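Local atomic coordinates of tengpin (Thermoanaerobacter tengcongensis, PDB entry 2VH4), a protein that probably inhibits serine proteases as a member of the serpin family and is seen here in a latent conformation associated with loop C-sheet polymers. Residues A[90-95]-A[227-232]; A[235-240]-A[358-363]; A[185-190]-A[201-206]; A[18-23]-A[71-76]. One frame throughout, in Å; residues are numbered along the deposited sequence.

Interaction 1. Residues A[90-95]-A[227-232]; sequences PNEEKS and KNHYSF
Pro-90 and His-229 approach to 6.5 Å between their CA atoms, and Ser-95 faces Lys-227 at the other end, so the loop following helix 75-88 lies against the turn that leads into strand 230-237. A type II beta turn from Glu-92 to Ser-95, closed by backbone bonds in both directions between these two residues, folds residues 90-95. The His-229 ring lies between the pyrrolidine of Pro-90 and a carbonyl: Pro-90 CB makes a CH-pi contact 3.5 Å from the ring centroid and 16° off its normal, while Lys-227 O sits over the opposite face. At the rim, His-229 NE2 donates to Glu-92 OE2 over 2.8 Å, meeting the carboxylate from 44° above its plane. The Lys-227 chain bends at chi2 (-70°) and chi4, which turns NZ back to form a salt bridge with Glu-92 OE1 at 3.1 Å. The same NZ donates to Glu-93 O at 2.9 Å. Tyr-230 OH reaches a lone pair of Pro-90 O, 2.6 Å away and in the carbonyl plane, and water 1 joins Ser-95 OG to His-229 N. With an alanine at His-229, Glu-92 OE2 would probably lose its donor and Pro-90 its aromatic platform. Because separate cationic or N-H donors grip both oxygens, the Glu-92 carboxylate has little freedom to rotate, and its charge would tend to favour a protonated His-229.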
loop_
_atom_site.group_PDB
_atom_site.type_symbol
_atom_site.label_atom_id
_atom_site.label_comp_id
_atom_site.label_asym_id
_atom_site.label_seq_id
_atom_site.Cartn_x
_atom_site.Cartn_y
_atom_site.Cartn_z
ATOM N N PRO A 90 -11.155 5.284 -11.293
ATOM C CA PRO A 90 -12.146 6.361 -11.199
ATOM C C PRO A 90 -11.896 7.315 -10.035
ATOM O O PRO A 90 -11.395 6.907 -8.984
ATOM C CB PRO A 90 -13.467 5.610 -10.998
ATOM C CG PRO A 90 -13.197 4.229 -11.484
ATOM C CD PRO A 90 -11.780 3.967 -11.097
ATOM N N ASN A 91 -12.257 8.576 -10.241
ATOM C CA ASN A 91 -12.005 9.640 -9.288
ATOM C C ASN A 91 -12.979 10.775 -9.541
ATOM O O ASN A 91 -12.896 11.452 -10.562
ATOM C CB ASN A 91 -10.562 10.139 -9.432
ATOM C CG ASN A 91 -10.279 11.369 -8.596
ATOM O OD1 ASN A 91 -10.712 11.476 -7.450
ATOM N ND2 ASN A 91 -9.537 12.303 -9.168
ATOM N N GLU A 92 -13.906 10.966 -8.611
ATOM C CA GLU A 92 -14.968 11.961 -8.749
ATOM C C GLU A 92 -15.572 12.249 -7.382
ATOM O O GLU A 92 -15.235 11.592 -6.394
ATOM C CB GLU A 92 -16.055 11.471 -9.718
ATOM C CG GLU A 92 -16.668 10.132 -9.345
ATOM C CD GLU A 92 -17.770 9.694 -10.298
ATOM O OE1 GLU A 92 -18.874 10.287 -10.272
ATOM O OE2 GLU A 92 -17.537 8.737 -11.065
ATOM N N GLU A 93 -16.469 13.227 -7.334
ATOM C CA GLU A 93 -17.191 13.568 -6.113
ATOM C C GLU A 93 -17.771 12.327 -5.428
ATOM O O GLU A 93 -18.357 11.463 -6.089
ATOM C CB GLU A 93 -18.315 14.564 -6.432
ATOM C CG GLU A 93 -18.717 15.445 -5.252
ATOM C CD GLU A 93 -17.573 16.316 -4.748
ATOM O OE1 GLU A 93 -17.398 16.416 -3.513
ATOM O OE2 GLU A 93 -16.843 16.891 -5.588
ATOM N N LYS A 94 -17.594 12.254 -4.108
ATOM C CA LYS A 94 -18.103 11.151 -3.265
ATOM C C LYS A 94 -17.343 9.836 -3.456
ATOM O O LYS A 94 -17.645 8.844 -2.798
ATOM C CB LYS A 94 -19.617 10.921 -3.466
ATOM C CG LYS A 94 -20.486 12.133 -3.175
ATOM C CD LYS A 94 -21.955 11.781 -2.993
ATOM C CE LYS A 94 -22.782 13.063 -2.822
ATOM N NZ LYS A 94 -23.987 12.908 -1.954
ATOM N N SER A 95 -16.364 9.834 -4.355
ATOM C CA SER A 95 -15.625 8.624 -4.696
ATOM C C SER A 95 -14.224 8.989 -5.187
ATOM O O SER A 95 -13.847 8.678 -6.319
ATOM C CB SER A 95 -16.403 7.821 -5.750
ATOM O OG SER A 95 -15.590 6.845 -6.373
ATOM N N LYS A 227 -21.382 5.956 -6.290
ATOM C CA LYS A 227 -20.910 5.893 -7.694
ATOM C C LYS A 227 -20.449 4.487 -8.136
ATOM O O LYS A 227 -20.216 4.250 -9.324
ATOM C CB LYS A 227 -19.831 6.956 -7.998
ATOM C CG LYS A 227 -20.126 8.371 -7.463
ATOM C CD LYS A 227 -21.272 9.044 -8.206
ATOM C CE LYS A 227 -21.583 10.421 -7.632
ATOM N NZ LYS A 227 -20.576 11.458 -8.014
ATOM N N ASN A 228 -20.335 3.568 -7.177
ATOM C CA ASN A 228 -20.008 2.150 -7.428
ATOM C C ASN A 228 -18.679 1.817 -8.102
ATOM O O ASN A 228 -18.598 0.877 -8.896
ATOM C CB ASN A 228 -21.159 1.425 -8.139
ATOM C CG ASN A 228 -21.916 0.511 -7.206
ATOM O OD1 ASN A 228 -23.070 0.780 -6.850
ATOM N ND2 ASN A 228 -21.260 -0.567 -6.772
ATOM N N HIS A 229 -17.640 2.571 -7.775
ATOM C CA HIS A 229 -16.311 2.273 -8.278
ATOM C C HIS A 229 -15.522 1.502 -7.235
ATOM O O HIS A 229 -14.662 0.681 -7.567
ATOM C CB HIS A 229 -15.572 3.551 -8.639
ATOM C CG HIS A 229 -16.298 4.409 -9.622
ATOM N ND1 HIS A 229 -16.558 4.003 -10.914
ATOM C CD2 HIS A 229 -16.802 5.661 -9.511
ATOM C CE1 HIS A 229 -17.201 4.964 -11.552
ATOM N NE2 HIS A 229 -17.357 5.982 -10.725
ATOM N N TYR A 230 -15.817 1.775 -5.968
ATOM C CA TYR A 230 -15.093 1.149 -4.885
ATOM C C TYR A 230 -16.036 0.521 -3.879
ATOM O O TYR A 230 -17.165 0.971 -3.705
ATOM C CB TYR A 230 -14.147 2.147 -4.213
ATOM C CG TYR A 230 -13.202 2.804 -5.189
ATOM C CD1 TYR A 230 -13.486 4.065 -5.727
ATOM C CD2 TYR A 230 -12.036 2.164 -5.598
ATOM C CE1 TYR A 230 -12.627 4.669 -6.636
ATOM C CE2 TYR A 230 -11.169 2.767 -6.507
ATOM C CZ TYR A 230 -11.475 4.012 -7.024
ATOM O OH TYR A 230 -10.621 4.607 -7.923
ATOM N N SER A 231 -15.555 -0.537 -3.237
ATOM C CA SER A 231 -16.292 -1.208 -2.188
ATOM C C SER A 231 -15.413 -1.411 -0.968
ATOM O O SER A 231 -14.189 -1.291 -1.032
ATOM C CB SER A 231 -16.814 -2.555 -2.681
ATOM O OG SER A 231 -17.751 -2.390 -3.728
ATOM N N PHE A 232 -16.061 -1.699 0.149
ATOM C CA PHE A 232 -15.387 -2.062 1.382
ATOM C C PHE A 232 -15.663 -3.544 1.606
ATOM O O PHE A 232 -16.818 -3.965 1.642
ATOM C CB PHE A 232 -15.936 -1.207 2.531
ATOM C CG PHE A 232 -15.346 -1.526 3.876
ATOM C CD1 PHE A 232 -14.295 -0.770 4.379
ATOM C CD2 PHE A 232 -15.859 -2.573 4.650
ATOM C CE1 PHE A 232 -13.747 -1.056 5.629
ATOM C CE2 PHE A 232 -15.322 -2.873 5.909
ATOM C CZ PHE A 232 -14.272 -2.114 6.399
HETATM O O HOH W 1 -17.298 4.283 -5.459
#

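Interaction 2. Residues A[235-240]-A[358-363]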
loop_
_atom_site.group_PDB
_atom_site.type_symbol
_atom_site.label_atom_id
_atom_site.label_comp_id
_atom_site.label_asym_id
_atom_site.label_seq_id
_atom_site.Cartn_x
_atom_site.Cartn_y
_atom_site.Cartn_z
ATOM N N ILE A 235 -14.089 -9.240 6.321
ATOM C CA ILE A 235 -13.905 -10.681 6.409
ATOM C C ILE A 235 -13.706 -11.096 7.851
ATOM O O ILE A 235 -12.865 -10.547 8.559
ATOM C CB ILE A 235 -12.714 -11.169 5.554
ATOM C CG1 ILE A 235 -12.972 -10.893 4.074
ATOM C CG2 ILE A 235 -12.446 -12.659 5.793
ATOM C CD1 ILE A 235 -11.773 -11.129 3.185
ATOM N N LEU A 236 -14.496 -12.075 8.266
ATOM C CA LEU A 236 -14.469 -12.600 9.617
ATOM C C LEU A 236 -13.951 -14.033 9.531
ATOM O O LEU A 236 -14.699 -14.940 9.178
ATOM C CB LEU A 236 -15.894 -12.575 10.184
ATOM C CG LEU A 236 -16.223 -12.085 11.592
ATOM C CD1 LEU A 236 -15.683 -10.691 11.851
ATOM C CD2 LEU A 236 -17.728 -12.087 11.775
ATOM N N PRO A 237 -12.653 -14.243 9.816
ATOM C CA PRO A 237 -12.123 -15.609 9.785
ATOM C C PRO A 237 -12.669 -16.468 10.929
ATOM O O PRO A 237 -12.997 -15.944 11.998
ATOM C CB PRO A 237 -10.610 -15.412 9.916
ATOM C CG PRO A 237 -10.440 -14.100 10.545
ATOM C CD PRO A 237 -11.620 -13.254 10.169
ATOM N N ASP A 238 -12.772 -17.773 10.680
ATOM C CA ASP A 238 -13.311 -18.746 11.634
ATOM C C ASP A 238 -12.488 -18.865 12.911
ATOM O O ASP A 238 -11.293 -18.568 12.921
ATOM C CB ASP A 238 -13.391 -20.126 10.973
ATOM C CG ASP A 238 -14.750 -20.411 10.366
ATOM O OD1 ASP A 238 -14.841 -20.516 9.125
ATOM O OD2 ASP A 238 -15.732 -20.534 11.132
ATOM N N GLU A 239 -13.141 -19.309 13.982
ATOM C CA GLU A 239 -12.462 -19.651 15.234
ATOM C C GLU A 239 -12.006 -21.113 15.236
ATOM O O GLU A 239 -11.085 -21.484 15.963
ATOM C CB GLU A 239 -13.370 -19.380 16.435
ATOM N N ASN A 240 -12.651 -21.935 14.408
ATOM C CA ASN A 240 -12.326 -23.362 14.309
ATOM C C ASN A 240 -11.017 -23.667 13.559
ATOM O O ASN A 240 -10.752 -24.814 13.191
ATOM C CB ASN A 240 -13.512 -24.166 13.745
ATOM C CG ASN A 240 -13.964 -23.683 12.372
ATOM O OD1 ASN A 240 -13.301 -23.920 11.360
ATOM N ND2 ASN A 240 -15.116 -23.022 12.333
ATOM N N PRO A 358 -7.924 -11.447 13.884
ATOM C CA PRO A 358 -8.336 -10.114 13.455
ATOM C C PRO A 358 -9.615 -10.058 12.619
ATOM O O PRO A 358 -9.897 -10.974 11.839
ATOM C CB PRO A 358 -7.160 -9.675 12.585
ATOM C CG PRO A 358 -6.628 -10.982 11.981
ATOM C CD PRO A 358 -7.124 -12.125 12.845
ATOM N N PHE A 359 -10.369 -8.976 12.789
ATOM C CA PHE A 359 -11.387 -8.569 11.825
ATOM C C PHE A 359 -10.601 -8.011 10.648
ATOM O O PHE A 359 -9.917 -6.991 10.779
ATOM C CB PHE A 359 -12.305 -7.493 12.433
ATOM C CG PHE A 359 -13.350 -6.951 11.487
ATOM C CD1 PHE A 359 -14.682 -7.327 11.618
ATOM C CD2 PHE A 359 -13.015 -6.038 10.485
ATOM C CE1 PHE A 359 -15.664 -6.819 10.752
ATOM C CE2 PHE A 359 -13.989 -5.527 9.613
ATOM C CZ PHE A 359 -15.313 -5.920 9.750
ATOM N N ILE A 360 -10.691 -8.690 9.505
ATOM C CA ILE A 360 -9.970 -8.278 8.302
ATOM C C ILE A 360 -10.842 -7.408 7.391
ATOM O O ILE A 360 -12.051 -7.633 7.268
ATOM C CB ILE A 360 -9.394 -9.508 7.545
ATOM C CG1 ILE A 360 -8.284 -10.165 8.372
ATOM C CG2 ILE A 360 -8.866 -9.128 6.153
ATOM C CD1 ILE A 360 -8.164 -11.659 8.166
ATOM N N PHE A 361 -10.221 -6.413 6.760
ATOM C CA PHE A 361 -10.919 -5.567 5.791
ATOM C C PHE A 361 -10.055 -5.121 4.609
ATOM O O PHE A 361 -8.825 -5.153 4.663
ATOM C CB PHE A 361 -11.549 -4.348 6.477
ATOM C CG PHE A 361 -10.555 -3.353 6.986
ATOM C CD1 PHE A 361 -10.096 -2.325 6.162
ATOM C CD2 PHE A 361 -10.088 -3.430 8.291
ATOM C CE1 PHE A 361 -9.171 -1.397 6.624
ATOM C CE2 PHE A 361 -9.164 -2.509 8.770
ATOM C CZ PHE A 361 -8.701 -1.487 7.933
ATOM N N ALA A 362 -10.724 -4.676 3.552
ATOM C CA ALA A 362 -10.049 -4.138 2.378
ATOM C C ALA A 362 -10.928 -3.114 1.667
ATOM O O ALA A 362 -12.150 -3.236 1.647
ATOM C CB ALA A 362 -9.671 -5.273 1.421
ATOM N N ILE A 363 -10.300 -2.095 1.101
ATOM C CA ILE A 363 -10.973 -1.195 0.172
ATOM C C ILE A 363 -10.543 -1.652 -1.215
ATOM O O ILE A 363 -9.339 -1.683 -1.525
ATOM C CB ILE A 363 -10.569 0.269 0.390
ATOM C CG1 ILE A 363 -11.039 0.758 1.766
ATOM C CG2 ILE A 363 -11.109 1.150 -0.737
ATOM C CD1 ILE A 363 -10.311 2.019 2.261
#
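Ile-235 and Ile-360 form an antiparallel hydrogen-bonded pair: Ile-235 N donates to Ile-360 O over 2.8 Å with an N-H...O angle of 166°, and Ile-360 N returns a bond to Ile-235 O at 3.0 Å. Along the Ile-360 side chain, CB packs beside Ile-235 CB at 4.2 Å. CG1 stands anti to the carbonyl carbon (chi1 -68°) and carries CD1 toward Pro-237, whose CG it meets at 4.1 Å. Tyr-246 of helix 243-249 covers this face, touching Ile-235, Pro-237 and Ile-360. Leu-236 makes a separate contact, its CD1 methyl lying 3.5 Å from Phe-359 CD1, and both residues also touch Leu-380. Pro-237 CD comes to 3.3 Å from Pro-358 O. Pro-237 and Pro-358 both lack an N-H, so neither nitrogen can extend the backbone ladder past the isoleucine pair. Strands 230-237 and 359-365 are therefore joined at this end by one reciprocal bond pair and by apolar packing, in what is consistent with sheet B of the serpin fold.

Interaction 3. Residues A[185-190]-A[201-206]; sequences ASVHED and KVEFMN
A beta hairpin, consistent with strands 3 and 4 of serpin sheet C, brings His-188 opposite Phe-204 and Asp-190 opposite Val-202 as antiparallel hydrogen-bonded pairs. Phe-204 N donates to His-188 O over 2.9 Å at an almost straight 176°. Return bonds and the Asp-190 pair continue the ladder, which Asn-206 N extends to Ser-186 O at 2.8 Å. Between the pairs, Val-187 CA makes a CA-H...O contact of 3.2 Å with Phe-204 O. On the face carrying Val-187 and Glu-189, the valine methyls lie alongside Met-205, with CG1 4.1 Å from Met-205 CG. Glu-189 runs out extended, CG opposite the backbone N (chi1 -166°), and lays OE2 on Lys-201 CE at 3.3 Å. Glu-189 OE2 remains 4.3 Å from Lys-201 NZ, too far for a salt bridge. Water 3 links Glu-189 OE1 to that amine, and water 4 donates to both Glu-189 OE2 and Lys-201 O. Glu-203, on the same face, has its salt bridge with Lys-184 instead. On the other face, Asp-190 OD2 sits 3.4 Å from Phe-204 CD1, the carboxylate and ring planes 46° apart. Strand 199-209 lies between its hairpin partner 187-193 and strand 263-281: Glu-203 and Met-205 make backbone bonds to Lys-273 and Leu-271, Val-202 and Phe-204 pack on Pro-272, and Met-205 also touches Tyr-182 and Glu-328.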
loop_
_atom_site.group_PDB
_atom_site.type_symbol
_atom_site.label_atom_id
_atom_site.label_comp_id
_atom_site.label_asym_id
_atom_site.label_seq_id
_atom_site.Cartn_x
_atom_site.Cartn_y
_atom_site.Cartn_z
ATOM N N ALA A 185 -28.921 6.048 14.609
ATOM C CA ALA A 185 -29.803 5.061 15.236
ATOM C C ALA A 185 -29.422 3.617 14.890
ATOM O O ALA A 185 -29.875 2.675 15.546
ATOM C CB ALA A 185 -31.248 5.331 14.855
ATOM N N SER A 186 -28.590 3.453 13.862
ATOM C CA SER A 186 -28.059 2.147 13.485
ATOM C C SER A 186 -26.724 1.851 14.165
ATOM O O SER A 186 -26.112 0.809 13.915
ATOM C CB SER A 186 -27.891 2.073 11.971
ATOM O OG SER A 186 -29.152 2.119 11.332
ATOM N N VAL A 187 -26.287 2.780 15.015
ATOM C CA VAL A 187 -24.979 2.716 15.660
ATOM C C VAL A 187 -25.144 2.606 17.175
ATOM O O VAL A 187 -25.988 3.276 17.768
ATOM C CB VAL A 187 -24.098 3.954 15.310
ATOM C CG1 VAL A 187 -22.646 3.741 15.748
ATOM C CG2 VAL A 187 -24.158 4.266 13.819
ATOM N N HIS A 188 -24.318 1.757 17.784
ATOM C CA HIS A 188 -24.434 1.403 19.197
ATOM C C HIS A 188 -23.037 1.175 19.779
ATOM O O HIS A 188 -22.237 0.425 19.222
ATOM C CB HIS A 188 -25.314 0.151 19.332
ATOM C CG HIS A 188 -25.393 -0.407 20.717
ATOM N ND1 HIS A 188 -26.171 0.158 21.707
ATOM C CD2 HIS A 188 -24.817 -1.501 21.273
ATOM C CE1 HIS A 188 -26.060 -0.554 22.814
ATOM N NE2 HIS A 188 -25.246 -1.569 22.577
ATOM N N GLU A 189 -22.748 1.838 20.894
ATOM C CA GLU A 189 -21.441 1.758 21.536
ATOM C C GLU A 189 -21.375 0.671 22.608
ATOM O O GLU A 189 -22.118 0.700 23.586
ATOM C CB GLU A 189 -21.068 3.113 22.133
ATOM C CG GLU A 189 -19.608 3.247 22.536
ATOM C CD GLU A 189 -19.267 4.647 23.008
ATOM O OE1 GLU A 189 -20.028 5.208 23.823
ATOM O OE2 GLU A 189 -18.233 5.187 22.562
ATOM N N ASP A 190 -20.478 -0.290 22.412
ATOM C CA ASP A 190 -20.243 -1.336 23.399
ATOM C C ASP A 190 -18.946 -1.076 24.135
ATOM O O ASP A 190 -17.927 -0.715 23.532
ATOM C CB ASP A 190 -20.163 -2.711 22.743
ATOM C CG ASP A 190 -21.476 -3.157 22.156
ATOM O OD1 ASP A 190 -22.525 -2.979 22.809
ATOM O OD2 ASP A 190 -21.447 -3.710 21.040
ATOM N N LYS A 201 -13.876 1.169 23.945
ATOM C CA LYS A 201 -15.225 1.497 23.507
ATOM C C LYS A 201 -15.242 1.458 22.001
ATOM O O LYS A 201 -14.549 2.241 21.341
ATOM C CB LYS A 201 -15.625 2.895 23.968
ATOM C CG LYS A 201 -15.880 3.035 25.453
ATOM C CD LYS A 201 -15.534 4.429 25.946
ATOM C CE LYS A 201 -16.289 5.513 25.208
ATOM N NZ LYS A 201 -16.054 6.861 25.809
ATOM N N VAL A 202 -16.029 0.536 21.461
ATOM C CA VAL A 202 -16.155 0.402 20.026
ATOM C C VAL A 202 -17.597 0.653 19.615
ATOM O O VAL A 202 -18.534 0.066 20.166
ATOM C CB VAL A 202 -15.632 -0.974 19.518
ATOM C CG1 VAL A 202 -15.967 -1.182 18.038
ATOM C CG2 VAL A 202 -14.117 -1.080 19.725
ATOM N N GLU A 203 -17.759 1.557 18.659
ATOM C CA GLU A 203 -19.046 1.811 18.058
ATOM C C GLU A 203 -19.252 0.832 16.919
ATOM O O GLU A 203 -18.411 0.719 16.023
ATOM C CB GLU A 203 -19.117 3.241 17.541
ATOM C CG GLU A 203 -19.196 4.279 18.640
ATOM C CD GLU A 203 -19.521 5.647 18.107
ATOM O OE1 GLU A 203 -20.687 6.070 18.237
ATOM O OE2 GLU A 203 -18.615 6.293 17.541
ATOM N N PHE A 204 -20.366 0.112 16.970
ATOM C CA PHE A 204 -20.730 -0.795 15.900
ATOM C C PHE A 204 -21.843 -0.225 15.032
ATOM O O PHE A 204 -22.826 0.319 15.530
ATOM C CB PHE A 204 -21.124 -2.161 16.466
ATOM C CG PHE A 204 -19.954 -2.981 16.905
ATOM C CD1 PHE A 204 -19.615 -3.065 18.250
ATOM C CD2 PHE A 204 -19.170 -3.654 15.968
ATOM C CE1 PHE A 204 -18.517 -3.829 18.660
ATOM C CE2 PHE A 204 -18.071 -4.412 16.367
ATOM C CZ PHE A 204 -17.748 -4.502 17.715
ATOM N N MET A 205 -21.676 -0.368 13.726
ATOM C CA MET A 205 -22.611 0.180 12.768
ATOM C C MET A 205 -23.363 -0.940 12.052
ATOM O O MET A 205 -22.753 -1.783 11.387
ATOM C CB MET A 205 -21.865 1.067 11.772
ATOM C CG MET A 205 -20.961 2.105 12.423
ATOM S SD MET A 205 -20.244 3.260 11.247
ATOM C CE MET A 205 -19.163 2.190 10.298
ATOM N N ASN A 206 -24.688 -0.933 12.196
ATOM C CA ASN A 206 -25.551 -1.954 11.610
ATOM C C ASN A 206 -26.224 -1.556 10.305
ATOM O O ASN A 206 -26.841 -0.490 10.195
ATOM C CB ASN A 206 -26.614 -2.419 12.608
ATOM C CG ASN A 206 -26.139 -3.575 13.466
ATOM O OD1 ASN A 206 -25.226 -3.428 14.291
ATOM N ND2 ASN A 206 -26.756 -4.739 13.276
HETATM O O HOH W 2 -30.065 -0.427 11.420
HETATM O O HOH W 3 -19.131 7.071 25.741
HETATM O O HOH W 4 -15.970 4.615 20.779
#

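Interaction 4. Residues A[18-23]-A[71-76]; sequences IYNTAD and KDISIE
Asn-20 ND2 donates to Asp-72 OD1 over 2.9 Å at 168°. The acceptor lies in the amide plane of Asn-20, yet the donor comes in from 46° above the carboxylate plane, and the two flat groups stand 85° apart. Asn-20 ND2 also packs against Ile-73 CD1 at 3.5 Å, and Lys-71 CB presses on the same nitrogen. The other amide atom, Asn-20 OD1, accepts from water 5, which accepts from Lys-71 NZ and donates weakly to Tyr-19 O. The extended lysine chain passes Asp-23 OD2 with its CE at 3.4 Å, its NZ staying beyond salt-bridge range. An alanine in place of Asn-20 would probably leave Asp-72 OD1 without this donor and water 5 without its stronger acceptor. Further out, Lys-16 holds Asp-72 OD2 in a salt bridge, and Gly-70 O takes a weak bond from Asn-20 ND2. Through Asn-20 and Lys-16, helix 15-32 thus holds the turn between helices 59-70 and 75-88, N-capped by Ser-74, consistent with the helical part of the serpin fold.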
loop_
_atom_site.group_PDB
_atom_site.type_symbol
_atom_site.label_atom_id
_atom_site.label_comp_id
_atom_site.label_asym_id
_atom_site.label_seq_id
_atom_site.Cartn_x
_atom_site.Cartn_y
_atom_site.Cartn_z
ATOM N N ILE A 18 -4.271 -8.420 -12.947
ATOM C CA ILE A 18 -5.202 -8.534 -11.840
ATOM C C ILE A 18 -4.728 -9.605 -10.863
ATOM O O ILE A 18 -4.538 -9.332 -9.677
ATOM C CB ILE A 18 -6.640 -8.812 -12.339
ATOM C CG1 ILE A 18 -7.230 -7.537 -12.952
ATOM C CG2 ILE A 18 -7.530 -9.349 -11.194
ATOM C CD1 ILE A 18 -8.490 -7.763 -13.783
ATOM N N TYR A 19 -4.505 -10.810 -11.376
ATOM C CA TYR A 19 -4.155 -11.943 -10.526
ATOM C C TYR A 19 -2.719 -11.923 -10.006
ATOM O O TYR A 19 -2.467 -12.404 -8.900
ATOM C CB TYR A 19 -4.497 -13.263 -11.221
ATOM C CG TYR A 19 -5.983 -13.548 -11.225
ATOM C CD1 TYR A 19 -6.791 -13.176 -12.305
ATOM C CD2 TYR A 19 -6.587 -14.175 -10.143
ATOM C CE1 TYR A 19 -8.167 -13.438 -12.307
ATOM C CE2 TYR A 19 -7.949 -14.449 -10.137
ATOM C CZ TYR A 19 -8.735 -14.074 -11.217
ATOM O OH TYR A 19 -10.087 -14.345 -11.191
ATOM N N ASN A 20 -1.790 -11.370 -10.784
ATOM C CA ASN A 20 -0.404 -11.241 -10.333
ATOM C C ASN A 20 -0.252 -10.185 -9.253
ATOM O O ASN A 20 0.494 -10.373 -8.294
ATOM C CB ASN A 20 0.550 -10.934 -11.488
ATOM C CG ASN A 20 1.017 -12.179 -12.207
ATOM O OD1 ASN A 20 0.387 -13.231 -12.123
ATOM N ND2 ASN A 20 2.128 -12.063 -12.929
ATOM N N THR A 21 -0.965 -9.077 -9.423
ATOM C CA THR A 21 -0.940 -7.979 -8.466
ATOM C C THR A 21 -1.736 -8.355 -7.219
ATOM O O THR A 21 -1.431 -7.895 -6.114
ATOM C CB THR A 21 -1.469 -6.687 -9.117
ATOM O OG1 THR A 21 -0.725 -6.447 -10.319
ATOM C CG2 THR A 21 -1.337 -5.489 -8.182
ATOM N N ALA A 22 -2.743 -9.207 -7.405
ATOM C CA ALA A 22 -3.479 -9.782 -6.291
ATOM C C ALA A 22 -2.539 -10.645 -5.469
ATOM O O ALA A 22 -2.559 -10.610 -4.228
ATOM C CB ALA A 22 -4.649 -10.609 -6.791
ATOM N N ASP A 23 -1.705 -11.408 -6.173
ATOM C CA ASP A 23 -0.778 -12.313 -5.522
ATOM C C ASP A 23 0.238 -11.552 -4.685
ATOM O O ASP A 23 0.489 -11.918 -3.539
ATOM C CB ASP A 23 -0.069 -13.206 -6.531
ATOM C CG ASP A 23 0.723 -14.299 -5.857
ATOM O OD1 ASP A 23 0.092 -15.166 -5.213
ATOM O OD2 ASP A 23 1.971 -14.281 -5.949
ATOM N N LYS A 71 5.751 -11.287 -10.473
ATOM C CA LYS A 71 5.915 -12.716 -10.756
ATOM C C LYS A 71 6.668 -12.916 -12.065
ATOM O O LYS A 71 7.889 -13.046 -12.071
ATOM C CB LYS A 71 4.559 -13.424 -10.831
ATOM C CG LYS A 71 4.171 -14.231 -9.620
ATOM C CD LYS A 71 3.120 -15.244 -10.034
ATOM C CE LYS A 71 2.495 -15.944 -8.850
ATOM N NZ LYS A 71 1.310 -16.739 -9.284
ATOM N N ASP A 72 5.923 -12.911 -13.169
ATOM C CA ASP A 72 6.460 -13.172 -14.501
ATOM C C ASP A 72 6.296 -11.951 -15.409
ATOM O O ASP A 72 6.614 -11.992 -16.605
ATOM C CB ASP A 72 5.766 -14.391 -15.119
ATOM C CG ASP A 72 4.284 -14.167 -15.339
ATOM O OD1 ASP A 72 3.521 -14.194 -14.352
ATOM O OD2 ASP A 72 3.885 -13.960 -16.503
ATOM N N ILE A 73 5.782 -10.870 -14.834
ATOM C CA ILE A 73 5.664 -9.620 -15.554
ATOM C C ILE A 73 7.034 -8.954 -15.503
ATOM O O ILE A 73 7.643 -8.853 -14.435
ATOM C CB ILE A 73 4.559 -8.713 -14.963
ATOM C CG1 ILE A 73 3.182 -9.376 -15.116
ATOM C CG2 ILE A 73 4.548 -7.358 -15.651
ATOM C CD1 ILE A 73 2.108 -8.816 -14.196
ATOM N N SER A 74 7.528 -8.537 -16.667
ATOM C CA SER A 74 8.788 -7.801 -16.739
ATOM C C SER A 74 8.517 -6.394 -16.239
ATOM O O SER A 74 7.374 -5.937 -16.285
ATOM C CB SER A 74 9.320 -7.766 -18.175
ATOM O OG SER A 74 8.559 -6.884 -18.980
ATOM N N ILE A 75 9.555 -5.714 -15.760
ATOM C CA ILE A 75 9.413 -4.328 -15.297
ATOM C C ILE A 75 8.865 -3.396 -16.393
ATOM O O ILE A 75 8.114 -2.472 -16.096
ATOM C CB ILE A 75 10.727 -3.778 -14.631
ATOM C CG1 ILE A 75 10.469 -2.481 -13.850
ATOM C CG2 ILE A 75 11.848 -3.583 -15.657
ATOM C CD1 ILE A 75 9.355 -2.551 -12.817
ATOM N N GLU A 76 9.217 -3.671 -17.651
ATOM C CA GLU A 76 8.710 -2.917 -18.805
ATOM C C GLU A 76 7.192 -3.032 -18.939
ATOM O O GLU A 76 6.507 -2.025 -19.140
ATOM C CB GLU A 76 9.369 -3.389 -20.108
ATOM C CG GLU A 76 10.867 -3.118 -20.220
ATOM C CD GLU A 76 11.742 -4.209 -19.596
ATOM O OE1 GLU A 76 11.208 -5.247 -19.147
ATOM O OE2 GLU A 76 12.977 -4.018 -19.558
HETATM O O HOH W 5 -0.947 -15.186 -10.374
#

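Interactions 1 and 2 both use strand 230-237 and touch directly, Phe-232 packing on Phe-361; the first joins a loop to the start of that strand through charge and polar side chains, partly buried, whereas the second is a buried contact of backbone bonds and apolar packing at its far end. Interaction 3 is the surface contact, a hairpin whose regular backbone ladder is fringed by water-bridged charges, and along the chain it is nested inside the loop closed by interaction 1. Interaction 4, about 40 Å from interaction 3 between centres and across the chain's centre, ties a helix to the connection between two others through an amide-carboxylate bond, a bridging water and nearby charges, with no strand pairing.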